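PDB 5MQ6: polycyclic ketone monooxygenase from Myceliophthora thermophila, which uses bound FAD and NADPH to insert a single oxygen atom next to the carbonyl of ketones, bulky polycyclic ones especially, giving esters or lactones. Local coordinates for residues Lys176-Ser181 / Leu197-Gly202; Ile109-Ala114 / Trp171-Lys176; Glu71-Gly76 / Leu212-Arg217. One frame throughout, in Å; residues are numbered along the deposited sequence.

Contact 1 (Lys176-Ser181 / Leu197-Gly202). With FAD (flavin-adenine dinucleotide), chain B.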
loop_
_atom_site.group_PDB
_atom_site.type_symbol
_atom_site.label_atom_id
_atom_site.label_comp_id
_atom_site.label_asym_id
_atom_site.label_seq_id
_atom_site.Cartn_x
_atom_site.Cartn_y
_atom_site.Cartn_z
ATOM N N LYS A 176 -8.824 -16.554 -16.892
ATOM C CA LYS A 176 -7.856 -15.617 -17.492
ATOM C C LYS A 176 -6.726 -15.171 -16.533
ATOM O O LYS A 176 -6.173 -14.079 -16.634
ATOM C CB LYS A 176 -8.669 -14.458 -17.969
ATOM C CG LYS A 176 -9.704 -14.858 -19.065
ATOM C CD LYS A 176 -10.480 -13.636 -19.472
ATOM C CE LYS A 176 -11.327 -13.886 -20.742
ATOM N NZ LYS A 176 -12.696 -14.032 -20.391
ATOM N N ALA A 177 -6.402 -16.037 -15.620
ATOM C CA ALA A 177 -5.413 -15.808 -14.616
ATOM C C ALA A 177 -4.406 -16.929 -14.465
ATOM O O ALA A 177 -4.705 -18.079 -14.483
ATOM C CB ALA A 177 -6.102 -15.563 -13.299
ATOM N N LEU A 178 -3.172 -16.534 -14.265
ATOM C CA LEU A 178 -2.112 -17.391 -13.988
ATOM C C LEU A 178 -1.575 -17.050 -12.582
ATOM O O LEU A 178 -0.982 -16.000 -12.346
ATOM C CB LEU A 178 -1.060 -17.245 -15.062
ATOM C CG LEU A 178 0.262 -17.931 -14.793
ATOM C CD1 LEU A 178 0.061 -19.490 -14.710
ATOM C CD2 LEU A 178 1.250 -17.481 -15.831
ATOM N N PHE A 179 -1.753 -17.981 -11.656
ATOM C CA PHE A 179 -1.372 -17.735 -10.242
ATOM C C PHE A 179 -0.062 -18.457 -9.905
ATOM O O PHE A 179 0.525 -19.162 -10.774
ATOM C CB PHE A 179 -2.525 -18.174 -9.297
ATOM C CG PHE A 179 -3.733 -17.367 -9.444
ATOM C CD1 PHE A 179 -3.703 -16.013 -9.148
ATOM C CD2 PHE A 179 -4.892 -17.921 -9.924
ATOM C CE1 PHE A 179 -4.840 -15.217 -9.310
ATOM C CE2 PHE A 179 -5.999 -17.155 -10.045
ATOM C CZ PHE A 179 -5.971 -15.778 -9.751
ATOM N N ARG A 180 0.394 -18.265 -8.679
ATOM C CA ARG A 180 1.646 -18.831 -8.212
ATOM C C ARG A 180 2.831 -18.423 -9.059
ATOM O O ARG A 180 3.873 -19.108 -9.054
ATOM C CB ARG A 180 1.587 -20.376 -8.155
ATOM C CG ARG A 180 0.402 -20.891 -7.347
ATOM C CD ARG A 180 0.327 -22.422 -7.369
ATOM N NE ARG A 180 0.072 -22.936 -8.709
ATOM C CZ ARG A 180 0.035 -24.223 -9.040
ATOM N NH1 ARG A 180 0.159 -25.136 -8.125
ATOM N NH2 ARG A 180 -0.175 -24.605 -10.282
ATOM N N SER A 181 2.708 -17.334 -9.803
ATOM C CA SER A 181 3.725 -17.006 -10.761
ATOM C C SER A 181 4.465 -15.703 -10.466
ATOM O O SER A 181 3.857 -14.632 -10.392
ATOM C CB SER A 181 3.080 -16.988 -12.135
ATOM O OG SER A 181 2.617 -18.246 -12.457
ATOM N N LEU A 197 7.402 -11.429 -21.173
ATOM C CA LEU A 197 7.586 -11.589 -19.769
ATOM C C LEU A 197 8.241 -12.933 -19.471
ATOM O O LEU A 197 7.785 -13.936 -20.006
ATOM C CB LEU A 197 6.245 -11.528 -19.084
ATOM C CG LEU A 197 5.575 -10.147 -18.897
ATOM C CD1 LEU A 197 5.098 -9.577 -20.212
ATOM C CD2 LEU A 197 4.452 -10.256 -17.876
ATOM N N GLU A 198 9.254 -12.920 -18.603
ATOM C CA GLU A 198 9.803 -14.124 -18.023
ATOM C C GLU A 198 9.195 -14.356 -16.696
ATOM O O GLU A 198 9.375 -13.529 -15.799
ATOM C CB GLU A 198 11.271 -14.011 -17.741
ATOM C CG GLU A 198 12.092 -13.916 -18.951
ATOM C CD GLU A 198 13.557 -13.627 -18.639
ATOM O OE1 GLU A 198 14.000 -13.610 -17.408
ATOM O OE2 GLU A 198 14.261 -13.432 -19.667
ATOM N N VAL A 199 8.596 -15.532 -16.543
ATOM C CA VAL A 199 7.728 -15.872 -15.450
ATOM C C VAL A 199 8.120 -17.279 -14.938
ATOM O O VAL A 199 8.376 -18.214 -15.735
ATOM C CB VAL A 199 6.290 -15.911 -15.955
ATOM C CG1 VAL A 199 5.438 -16.415 -14.888
ATOM C CG2 VAL A 199 5.788 -14.538 -16.456
ATOM N N THR A 200 8.115 -17.445 -13.629
ATOM C CA THR A 200 8.288 -18.769 -12.979
ATOM C C THR A 200 7.050 -19.136 -12.216
ATOM O O THR A 200 6.671 -18.408 -11.286
ATOM C CB THR A 200 9.443 -18.726 -11.964
ATOM O OG1 THR A 200 10.587 -18.311 -12.634
ATOM C CG2 THR A 200 9.776 -20.120 -11.445
ATOM N N GLU A 201 6.390 -20.207 -12.628
ATOM C CA GLU A 201 5.177 -20.694 -11.984
ATOM C C GLU A 201 5.503 -21.844 -11.026
ATOM O O GLU A 201 5.892 -22.932 -11.486
ATOM C CB GLU A 201 4.177 -21.153 -13.026
ATOM C CG GLU A 201 2.887 -21.707 -12.520
ATOM C CD GLU A 201 2.125 -22.682 -13.418
ATOM O OE1 GLU A 201 2.677 -23.085 -14.434
ATOM O OE2 GLU A 201 0.941 -23.030 -13.057
ATOM N N GLY A 202 5.276 -21.591 -9.724
ATOM C CA GLY A 202 5.223 -22.606 -8.686
ATOM C C GLY A 202 4.208 -23.667 -8.945
ATOM O O GLY A 202 3.109 -23.373 -9.389
HETATM P PA FAD B . -1.999 -5.678 -4.235
HETATM O O1A FAD B . -0.723 -5.596 -3.465
HETATM O O2A FAD B . -3.327 -5.884 -3.529
HETATM O O5B FAD B . -1.849 -6.859 -5.313
HETATM C C5B FAD B . -0.712 -6.935 -6.105
HETATM C C4B FAD B . -0.370 -8.396 -6.312
HETATM O O4B FAD B . 0.668 -8.438 -7.309
HETATM C C3B FAD B . 0.162 -9.139 -5.090
HETATM O O3B FAD B . -0.446 -10.401 -4.995
HETATM C C2B FAD B . 1.631 -9.289 -5.373
HETATM O O2B FAD B . 2.188 -10.431 -4.769
HETATM C C1B FAD B . 1.632 -9.366 -6.885
HETATM N N9A FAD B . 2.919 -9.068 -7.464
HETATM C C8A FAD B . 3.682 -7.962 -7.229
HETATM N N7A FAD B . 4.810 -8.086 -7.922
HETATM C C5A FAD B . 4.822 -9.251 -8.592
HETATM C C6A FAD B . 5.754 -9.908 -9.525
HETATM N N6A FAD B . 6.932 -9.442 -9.887
HETATM N N1A FAD B . 5.302 -11.033 -10.014
HETATM C C2A FAD B . 4.117 -11.586 -9.665
HETATM N N3A FAD B . 3.218 -11.095 -8.843
HETATM C C4A FAD B . 3.569 -9.905 -8.263
HETATM N N1 FAD B . -5.343 0.461 1.645
HETATM C C2 FAD B . -6.479 1.220 1.790
HETATM O O2 FAD B . -6.715 2.142 1.020
HETATM N N3 FAD B . -7.348 0.963 2.777
HETATM C C4 FAD B . -7.112 -0.039 3.638
HETATM O O4 FAD B . -7.947 -0.228 4.513
HETATM C C4X FAD B . -5.926 -0.911 3.572
HETATM N N5 FAD B . -5.636 -1.931 4.447
HETATM C C5X FAD B . -4.499 -2.644 4.254
HETATM C C6 FAD B . -4.147 -3.740 5.181
HETATM C C7 FAD B . -2.889 -4.453 4.888
HETATM C C7M FAD B . -2.432 -5.596 5.765
HETATM C C8 FAD B . -1.998 -4.088 3.747
HETATM C C8M FAD B . -0.697 -4.822 3.429
HETATM C C9 FAD B . -2.355 -3.050 2.909
HETATM C C9A FAD B . -3.561 -2.323 3.121
HETATM N N10 FAD B . -3.857 -1.261 2.249
HETATM C C10 FAD B . -5.052 -0.564 2.449
HETATM C "C1'" FAD B . -3.020 -0.935 1.072
HETATM C "C2'" FAD B . -3.407 -1.999 -0.038
HETATM O "O2'" FAD B . -2.208 -2.613 -0.530
HETATM C "C3'" FAD B . -4.273 -1.432 -1.215
HETATM O "O3'" FAD B . -5.490 -0.900 -0.686
HETATM C "C4'" FAD B . -4.766 -2.436 -2.284
HETATM O "O4'" FAD B . -5.239 -3.752 -1.752
HETATM C "C5'" FAD B . -3.676 -2.638 -3.356
HETATM O "O5'" FAD B . -4.325 -3.243 -4.518
HETATM P P FAD B . -3.281 -3.589 -5.707
HETATM O O1P FAD B . -4.042 -4.639 -6.598
HETATM O O2P FAD B . -2.771 -2.240 -6.234
HETATM O O3P FAD B . -1.967 -4.249 -4.968
HETATM O O HOH W 1 -0.579 -21.740 -11.327
#

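Contact 2 (Ile109-Ala114 / Trp171-Lys176). With FAD (flavin-adenine dinucleotide), chain B.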
loop_
_atom_site.group_PDB
_atom_site.type_symbol
_atom_site.label_atom_id
_atom_site.label_comp_id
_atom_site.label_asym_id
_atom_site.label_seq_id
_atom_site.Cartn_x
_atom_site.Cartn_y
_atom_site.Cartn_z
ATOM N N ILE A 109 -6.862 -11.119 -22.314
ATOM C CA ILE A 109 -6.381 -10.850 -20.963
ATOM C C ILE A 109 -5.730 -12.070 -20.374
ATOM O O ILE A 109 -6.337 -13.130 -20.367
ATOM C CB ILE A 109 -7.511 -10.389 -20.016
ATOM C CG1 ILE A 109 -8.018 -8.977 -20.449
ATOM C CG2 ILE A 109 -6.992 -10.378 -18.521
ATOM C CD1 ILE A 109 -9.128 -8.398 -19.550
ATOM N N LEU A 110 -4.513 -11.889 -19.822
ATOM C CA LEU A 110 -3.937 -12.756 -18.850
ATOM C C LEU A 110 -3.520 -11.929 -17.680
ATOM O O LEU A 110 -2.707 -11.031 -17.821
ATOM C CB LEU A 110 -2.769 -13.609 -19.388
ATOM C CG LEU A 110 -2.244 -14.633 -18.346
ATOM C CD1 LEU A 110 -3.228 -15.766 -18.159
ATOM C CD2 LEU A 110 -0.889 -15.203 -18.732
ATOM N N MET A 111 -4.057 -12.285 -16.527
ATOM C CA MET A 111 -3.659 -11.679 -15.256
ATOM C C MET A 111 -2.643 -12.618 -14.653
ATOM O O MET A 111 -2.849 -13.861 -14.696
ATOM C CB MET A 111 -4.850 -11.468 -14.296
ATOM C CG MET A 111 -6.023 -10.694 -14.951
ATOM S SD MET A 111 -7.447 -10.572 -13.832
ATOM C CE MET A 111 -6.810 -9.277 -12.784
ATOM N N VAL A 112 -1.553 -12.044 -14.142
ATOM C CA VAL A 112 -0.463 -12.825 -13.559
ATOM C C VAL A 112 -0.187 -12.334 -12.169
ATOM O O VAL A 112 -0.026 -11.123 -11.922
ATOM C CB VAL A 112 0.831 -12.750 -14.421
ATOM C CG1 VAL A 112 1.954 -13.685 -13.932
ATOM C CG2 VAL A 112 0.465 -13.119 -15.857
ATOM N N ASP A 113 -0.072 -13.285 -11.235
ATOM C CA ASP A 113 0.121 -12.947 -9.843
ATOM C C ASP A 113 0.868 -14.105 -9.170
ATOM O O ASP A 113 0.584 -15.272 -9.400
ATOM C CB ASP A 113 -1.249 -12.736 -9.195
ATOM C CG ASP A 113 -1.197 -11.879 -7.891
ATOM O OD1 ASP A 113 -0.225 -11.989 -7.111
ATOM O OD2 ASP A 113 -2.157 -11.114 -7.652
ATOM N N ALA A 114 1.764 -13.769 -8.281
ATOM C CA ALA A 114 2.462 -14.705 -7.392
ATOM C C ALA A 114 1.513 -15.301 -6.368
ATOM O O ALA A 114 1.743 -16.369 -5.934
ATOM C CB ALA A 114 3.638 -14.012 -6.694
ATOM N N TRP A 171 -17.079 -10.816 -13.914
ATOM C CA TRP A 171 -16.525 -10.468 -15.232
ATOM C C TRP A 171 -15.814 -11.598 -15.884
ATOM O O TRP A 171 -15.070 -11.377 -16.832
ATOM C CB TRP A 171 -15.655 -9.188 -15.161
ATOM C CG TRP A 171 -16.485 -7.945 -15.123
ATOM C CD1 TRP A 171 -16.830 -7.220 -16.174
ATOM C CD2 TRP A 171 -17.064 -7.286 -13.970
ATOM N NE1 TRP A 171 -17.558 -6.138 -15.788
ATOM C CE2 TRP A 171 -17.739 -6.161 -14.444
ATOM C CE3 TRP A 171 -17.090 -7.558 -12.626
ATOM C CZ2 TRP A 171 -18.415 -5.258 -13.614
ATOM C CZ3 TRP A 171 -17.768 -6.624 -11.731
ATOM C CH2 TRP A 171 -18.439 -5.539 -12.237
ATOM N N LYS A 172 -16.060 -12.819 -15.404
ATOM C CA LYS A 172 -15.564 -14.035 -16.006
ATOM C C LYS A 172 -14.097 -14.053 -16.194
ATOM O O LYS A 172 -13.579 -14.321 -17.238
ATOM C CB LYS A 172 -16.359 -14.299 -17.298
ATOM C CG LYS A 172 -17.860 -14.166 -16.959
ATOM C CD LYS A 172 -18.819 -14.635 -18.025
ATOM C CE LYS A 172 -18.802 -13.669 -19.192
ATOM N NZ LYS A 172 -19.328 -12.305 -18.950
ATOM N N LEU A 173 -13.407 -13.854 -15.101
ATOM C CA LEU A 173 -11.970 -13.769 -15.124
ATOM C C LEU A 173 -11.284 -15.003 -14.654
ATOM O O LEU A 173 -10.074 -15.071 -14.735
ATOM C CB LEU A 173 -11.522 -12.539 -14.296
ATOM C CG LEU A 173 -12.054 -11.209 -14.741
ATOM C CD1 LEU A 173 -11.556 -10.070 -13.838
ATOM C CD2 LEU A 173 -11.515 -10.930 -16.093
ATOM N N HIS A 174 -12.027 -15.997 -14.160
ATOM C CA HIS A 174 -11.389 -17.164 -13.596
ATOM C C HIS A 174 -10.483 -17.947 -14.502
ATOM O O HIS A 174 -9.541 -18.553 -14.044
ATOM C CB HIS A 174 -12.407 -18.113 -12.969
ATOM C CG HIS A 174 -13.023 -17.548 -11.728
ATOM N ND1 HIS A 174 -12.341 -17.485 -10.525
ATOM C CD2 HIS A 174 -14.190 -16.904 -11.526
ATOM C CE1 HIS A 174 -13.119 -16.938 -9.607
ATOM N NE2 HIS A 174 -14.226 -16.537 -10.195
ATOM N N ASP A 175 -10.791 -17.987 -15.772
ATOM C CA ASP A 175 -9.996 -18.732 -16.753
ATOM C C ASP A 175 -9.070 -17.753 -17.438
ATOM O O ASP A 175 -8.617 -18.049 -18.514
ATOM C CB ASP A 175 -10.990 -19.269 -17.809
ATOM C CG ASP A 175 -11.893 -18.096 -18.402
ATOM O OD1 ASP A 175 -12.172 -17.073 -17.658
ATOM O OD2 ASP A 175 -12.323 -18.186 -19.598
ATOM N N LYS A 176 -8.824 -16.554 -16.892
ATOM C CA LYS A 176 -7.856 -15.617 -17.492
ATOM C C LYS A 176 -6.726 -15.171 -16.533
ATOM O O LYS A 176 -6.173 -14.079 -16.634
ATOM C CB LYS A 176 -8.669 -14.458 -17.969
ATOM C CG LYS A 176 -9.704 -14.858 -19.065
ATOM C CD LYS A 176 -10.480 -13.636 -19.472
ATOM C CE LYS A 176 -11.327 -13.886 -20.742
ATOM N NZ LYS A 176 -12.696 -14.032 -20.391
HETATM P PA FAD B . -1.999 -5.678 -4.235
HETATM O O1A FAD B . -0.723 -5.596 -3.465
HETATM O O2A FAD B . -3.327 -5.884 -3.529
HETATM O O5B FAD B . -1.849 -6.859 -5.313
HETATM C C5B FAD B . -0.712 -6.935 -6.105
HETATM C C4B FAD B . -0.370 -8.396 -6.312
HETATM O O4B FAD B . 0.668 -8.438 -7.309
HETATM C C3B FAD B . 0.162 -9.139 -5.090
HETATM O O3B FAD B . -0.446 -10.401 -4.995
HETATM C C2B FAD B . 1.631 -9.289 -5.373
HETATM O O2B FAD B . 2.188 -10.431 -4.769
HETATM C C1B FAD B . 1.632 -9.366 -6.885
HETATM N N9A FAD B . 2.919 -9.068 -7.464
HETATM C C8A FAD B . 3.682 -7.962 -7.229
HETATM N N7A FAD B . 4.810 -8.086 -7.922
HETATM C C5A FAD B . 4.822 -9.251 -8.592
HETATM C C6A FAD B . 5.754 -9.908 -9.525
HETATM N N6A FAD B . 6.932 -9.442 -9.887
HETATM N N1A FAD B . 5.302 -11.033 -10.014
HETATM C C2A FAD B . 4.117 -11.586 -9.665
HETATM N N3A FAD B . 3.218 -11.095 -8.843
HETATM C C4A FAD B . 3.569 -9.905 -8.263
HETATM N N1 FAD B . -5.343 0.461 1.645
HETATM C C2 FAD B . -6.479 1.220 1.790
HETATM O O2 FAD B . -6.715 2.142 1.020
HETATM N N3 FAD B . -7.348 0.963 2.777
HETATM C C4 FAD B . -7.112 -0.039 3.638
HETATM O O4 FAD B . -7.947 -0.228 4.513
HETATM C C4X FAD B . -5.926 -0.911 3.572
HETATM N N5 FAD B . -5.636 -1.931 4.447
HETATM C C5X FAD B . -4.499 -2.644 4.254
HETATM C C6 FAD B . -4.147 -3.740 5.181
HETATM C C7 FAD B . -2.889 -4.453 4.888
HETATM C C7M FAD B . -2.432 -5.596 5.765
HETATM C C8 FAD B . -1.998 -4.088 3.747
HETATM C C8M FAD B . -0.697 -4.822 3.429
HETATM C C9 FAD B . -2.355 -3.050 2.909
HETATM C C9A FAD B . -3.561 -2.323 3.121
HETATM N N10 FAD B . -3.857 -1.261 2.249
HETATM C C10 FAD B . -5.052 -0.564 2.449
HETATM C "C1'" FAD B . -3.020 -0.935 1.072
HETATM C "C2'" FAD B . -3.407 -1.999 -0.038
HETATM O "O2'" FAD B . -2.208 -2.613 -0.530
HETATM C "C3'" FAD B . -4.273 -1.432 -1.215
HETATM O "O3'" FAD B . -5.490 -0.900 -0.686
HETATM C "C4'" FAD B . -4.766 -2.436 -2.284
HETATM O "O4'" FAD B . -5.239 -3.752 -1.752
HETATM C "C5'" FAD B . -3.676 -2.638 -3.356
HETATM O "O5'" FAD B . -4.325 -3.243 -4.518
HETATM P P FAD B . -3.281 -3.589 -5.707
HETATM O O1P FAD B . -4.042 -4.639 -6.598
HETATM O O2P FAD B . -2.771 -2.240 -6.234
HETATM O O3P FAD B . -1.967 -4.249 -4.968
#

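Contact 3 (Glu71-Gly76 / Leu212-Arg217)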
loop_
_atom_site.group_PDB
_atom_site.type_symbol
_atom_site.label_atom_id
_atom_site.label_comp_id
_atom_site.label_asym_id
_atom_site.label_seq_id
_atom_site.Cartn_x
_atom_site.Cartn_y
_atom_site.Cartn_z
ATOM N N GLU A 71 -5.886 -26.769 -16.788
ATOM C CA GLU A 71 -5.048 -26.773 -18.011
ATOM C C GLU A 71 -3.896 -25.768 -17.796
ATOM O O GLU A 71 -4.147 -24.634 -17.513
ATOM C CB GLU A 71 -5.869 -26.362 -19.254
ATOM C CG GLU A 71 -5.113 -26.540 -20.563
ATOM C CD GLU A 71 -5.263 -27.949 -21.091
ATOM O OE1 GLU A 71 -6.435 -28.344 -21.285
ATOM O OE2 GLU A 71 -4.234 -28.660 -21.288
ATOM N N PRO A 72 -2.647 -26.195 -17.926
ATOM C CA PRO A 72 -1.590 -25.226 -17.669
ATOM C C PRO A 72 -1.479 -24.190 -18.759
ATOM O O PRO A 72 -1.823 -24.430 -19.914
ATOM C CB PRO A 72 -0.321 -26.078 -17.627
ATOM C CG PRO A 72 -0.810 -27.496 -17.604
ATOM C CD PRO A 72 -2.104 -27.483 -18.350
ATOM N N VAL A 73 -1.014 -23.025 -18.391
ATOM C CA VAL A 73 -0.624 -22.011 -19.378
ATOM C C VAL A 73 0.617 -22.492 -20.148
ATOM O O VAL A 73 1.634 -22.951 -19.571
ATOM C CB VAL A 73 -0.401 -20.624 -18.732
ATOM C CG1 VAL A 73 0.272 -19.652 -19.689
ATOM C CG2 VAL A 73 -1.719 -20.072 -18.271
ATOM N N LYS A 74 0.548 -22.381 -21.479
ATOM C CA LYS A 74 1.675 -22.854 -22.292
ATOM C C LYS A 74 2.780 -21.844 -22.420
ATOM O O LYS A 74 2.509 -20.627 -22.561
ATOM C CB LYS A 74 1.219 -23.238 -23.681
ATOM C CG LYS A 74 0.147 -24.282 -23.708
ATOM C CD LYS A 74 -0.355 -24.364 -25.118
ATOM C CE LYS A 74 -0.985 -25.683 -25.367
ATOM N NZ LYS A 74 -2.436 -25.515 -25.483
ATOM N N ASP A 75 4.006 -22.341 -22.384
ATOM C CA ASP A 75 5.174 -21.542 -22.714
ATOM C C ASP A 75 5.002 -21.003 -24.146
ATOM O O ASP A 75 4.466 -21.678 -24.993
ATOM C CB ASP A 75 6.431 -22.400 -22.552
ATOM C CG ASP A 75 7.732 -21.628 -22.554
ATOM O OD1 ASP A 75 7.736 -20.388 -22.483
ATOM O OD2 ASP A 75 8.808 -22.316 -22.617
ATOM N N GLY A 76 5.379 -19.738 -24.348
ATOM C CA GLY A 76 5.218 -19.039 -25.626
ATOM C C GLY A 76 3.883 -18.477 -26.035
ATOM O O GLY A 76 3.708 -18.111 -27.165
ATOM N N LEU A 212 8.191 -19.908 -17.876
ATOM C CA LEU A 212 7.316 -19.462 -18.961
ATOM C C LEU A 212 7.774 -18.140 -19.547
ATOM O O LEU A 212 8.271 -17.264 -18.787
ATOM C CB LEU A 212 5.856 -19.386 -18.544
ATOM C CG LEU A 212 5.269 -20.646 -17.940
ATOM C CD1 LEU A 212 4.057 -20.214 -17.116
ATOM C CD2 LEU A 212 4.809 -21.619 -18.984
ATOM N N LYS A 213 7.668 -18.069 -20.895
ATOM C CA LYS A 213 7.808 -16.855 -21.643
ATOM C C LYS A 213 6.456 -16.489 -22.235
ATOM O O LYS A 213 5.878 -17.272 -22.998
ATOM C CB LYS A 213 8.819 -16.991 -22.719
ATOM C CG LYS A 213 9.047 -15.681 -23.489
ATOM C CD LYS A 213 10.236 -15.773 -24.426
ATOM C CE LYS A 213 10.062 -14.840 -25.568
ATOM N NZ LYS A 213 11.338 -14.717 -26.277
ATOM N N LEU A 214 5.946 -15.309 -21.869
ATOM C CA LEU A 214 4.603 -14.922 -22.277
ATOM C C LEU A 214 4.711 -13.628 -22.981
ATOM O O LEU A 214 5.487 -12.804 -22.554
ATOM C CB LEU A 214 3.690 -14.787 -21.103
ATOM C CG LEU A 214 3.616 -15.960 -20.177
ATOM C CD1 LEU A 214 2.861 -15.680 -18.902
ATOM C CD2 LEU A 214 2.965 -17.140 -20.885
ATOM N N GLN A 215 3.947 -13.471 -24.060
ATOM C CA GLN A 215 3.980 -12.234 -24.801
ATOM C C GLN A 215 2.683 -11.469 -24.834
ATOM O O GLN A 215 1.621 -12.045 -24.726
ATOM C CB GLN A 215 4.464 -12.475 -26.209
ATOM C CG GLN A 215 5.923 -12.962 -26.259
ATOM C CD GLN A 215 6.414 -13.081 -27.672
ATOM O OE1 GLN A 215 5.909 -13.869 -28.475
ATOM N NE2 GLN A 215 7.378 -12.253 -28.002
ATOM N N ALA A 216 2.780 -10.159 -24.948
ATOM C CA ALA A 216 1.581 -9.314 -25.001
ATOM C C ALA A 216 1.805 -8.056 -25.779
ATOM O O ALA A 216 2.907 -7.549 -25.774
ATOM C CB ALA A 216 1.131 -8.943 -23.584
ATOM N N ARG A 217 0.735 -7.450 -26.275
ATOM C CA ARG A 217 0.853 -6.123 -26.955
ATOM C C ARG A 217 1.021 -5.022 -25.926
ATOM O O ARG A 217 1.753 -4.117 -26.132
ATOM C CB ARG A 217 -0.446 -5.854 -27.769
ATOM C CG ARG A 217 -0.610 -6.873 -28.899
ATOM C CD ARG A 217 -1.897 -6.494 -29.614
ATOM N NE ARG A 217 -2.181 -7.320 -30.715
ATOM C CZ ARG A 217 -3.261 -7.259 -31.464
ATOM N NH1 ARG A 217 -4.163 -6.318 -31.281
ATOM N NH2 ARG A 217 -3.361 -8.113 -32.469
#

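Contact 1 (Lys176-Ser181 / Leu197-Gly202)
The carbonyl O of Gly202 sits over one face of the Arg180 guanidinium, 3.1 Å above its plane and over its centre. Glu201 comes at the same guanidinium obliquely, its carboxylate plane 73° from that of the guanidinium; the salt bridge from Arg180 NH2 to Glu201 OE2, 3.4 Å, carries a weak hydrogen bond. A water does part of the joining: it lies at the guanidinium edge, accepts from Arg180 NE and donates to Glu201 OE2 (2.6 Å) and to Phe179 O. Arg180 has its strongest polar partner in Asn68 and Glu201 in Arg210; His64 also bonds to the arginine and Arg203 to the glutamate, which makes the pair part of a wider polar network.

With CG anti to the backbone N (chi1 179°), Glu201 reaches back past Ser181, and its CB rests 3.3 Å from Ser181 OG. That hydroxyl donates to Phe179 O from above the carbonyl plane. Leu178 crosses Glu201 obliquely, its CD1 4.0 Å from Glu201 OE2, while Ser181 CB touches Val199 CG1. The backbones close the contact where Gly202 N donates to Arg180 O (2.9 Å), next to the antiparallel non-hydrogen-bonded pair Ser181–Glu201.

Ser181 and Glu201 pair at the open end of the antiparallel hairpin 181-189/194-201, with Ser181 O reaching the adenine of FAD at C2A, 3.1 Å away. Strand 109-112 lies beside Leu178 and Ser181, and strand 210-216 sets Leu212 and Leu214 on Leu178, and Leu214 on Val199.

Contact 2 (Ile109-Ala114 / Trp171-Lys176)
Met111 meets the 171-176 loop with both backbone and side chain, in the Rossmann-type FAD-binding fold where strand 109-112 runs parallel to strand 177-178. The loop leaves helix 157-170 through a Schellman motif with Lys172 at positive phi, then makes a type I turn from Leu173 to Lys176 that delivers the chain to the sheet. Along the Met111 side chain, CB lies 3.7 Å from Lys176 O and CG still skirts that oxygen. The chain then bends at chi3 (77°), and SD crosses Leu173 obliquely, 4.1 Å from its CD1. Leu173 in turn packs on Leu91 and Ala94 of helix 88-99. Two residues earlier on the strand, Ile109 O meets Lys176 CB at 3.6 Å, while the lysine NZ curls back to Lys172 O in a weak bond.

Just beyond the strand, Asp113 and Ala114 meet the cofactor. Asp113 OD1 accepts the ribose hydroxyl FAD O3B at 2.7 Å and also the Ala115 amide, and OD2 takes the amide of Ala86 in the glycine-rich turn. An alanine in place of Asp113 would probably leave O3B and the Ala86 and Ala115 amides without their acceptor and the ribose less firmly placed. Next to it, Ala114 N donates to adenine N3A. The join itself rests on Met111 N to Lys176 O, 2.8 Å long, nearly straight at 171° and lying in the carbonyl plane.

Contact 3 (Glu71-Gly76 / Leu212-Arg217)
The carboxylate of Asp75 is the flat group that matters here, and it takes the amide of Lys213 on OD1. The N-H arrives on the anti side, 31° out of the carboxylate plane, and the bond from Lys213 N to Asp75 OD1 is 2.8 Å long. Because CG of Asp75 is anti to its own N (chi1 -167°), the carboxylate swings across to the strand, where OD1 also lies 3.6 Å from Lys213 CB. The second flat group is the peptide carbonyl of Lys213: Gly76 N approaches it in the carbonyl plane, 2.9 Å from Lys213 O. Asp75 and Gly76 thus use both the amide and the carbonyl of one strand residue, the first through a side chain and the second through the backbone.

Alongside these bonds two leucine tips meet the loop. Leu212 CD2 fits against the backbone, 3.5 Å from Val73 O and close to Asp75 N. The Leu214 and Val73 side chains cross at about a right angle, Leu214 CD2 3.9 Å from Val73 CG1, and Val73 is also in touch with Leu178 and Tyr79. Val73 O has a polar mate in Arg210, which donates to it.

The segment 71-76 follows helix 64-68, so the contact joins the lead-in to strand 78-84 to that strand's parallel neighbour, 210-216. Its chemistry divides accordingly: greasy on the Val73 side, polar at the exposed Asp75–Gly76 corner. Both hydrogen bonds end on the backbone N and O of Lys213, so the polar hold does not depend on the lysine side chain, while Leu212 and Leu214 supply the apolar part.

In the fold
All three contacts feed one mixed sheet. Contacts 1 and 2 are buried, share Lys176 and both reach FAD; strands 109-112 and 177-178 run side by side, joined by Leu178 N to Met111 O, with Ser181 N to Asp113 O continuing the link beyond the strand ends. Contact 3 lies nearer the surface and is only partly buried, yet its strand 210-216 pairs with strand 194-201 of contact 1, and Leu214 packs on Leu178, Val199 and Leu110. The chemistry follows the place: a buried charged and water-bridged network in contact 1, one straight backbone bond with apolar packing in contact 2, and the carboxylate of an exposed residue on a strand amide, beside leucine packing, in contact 3.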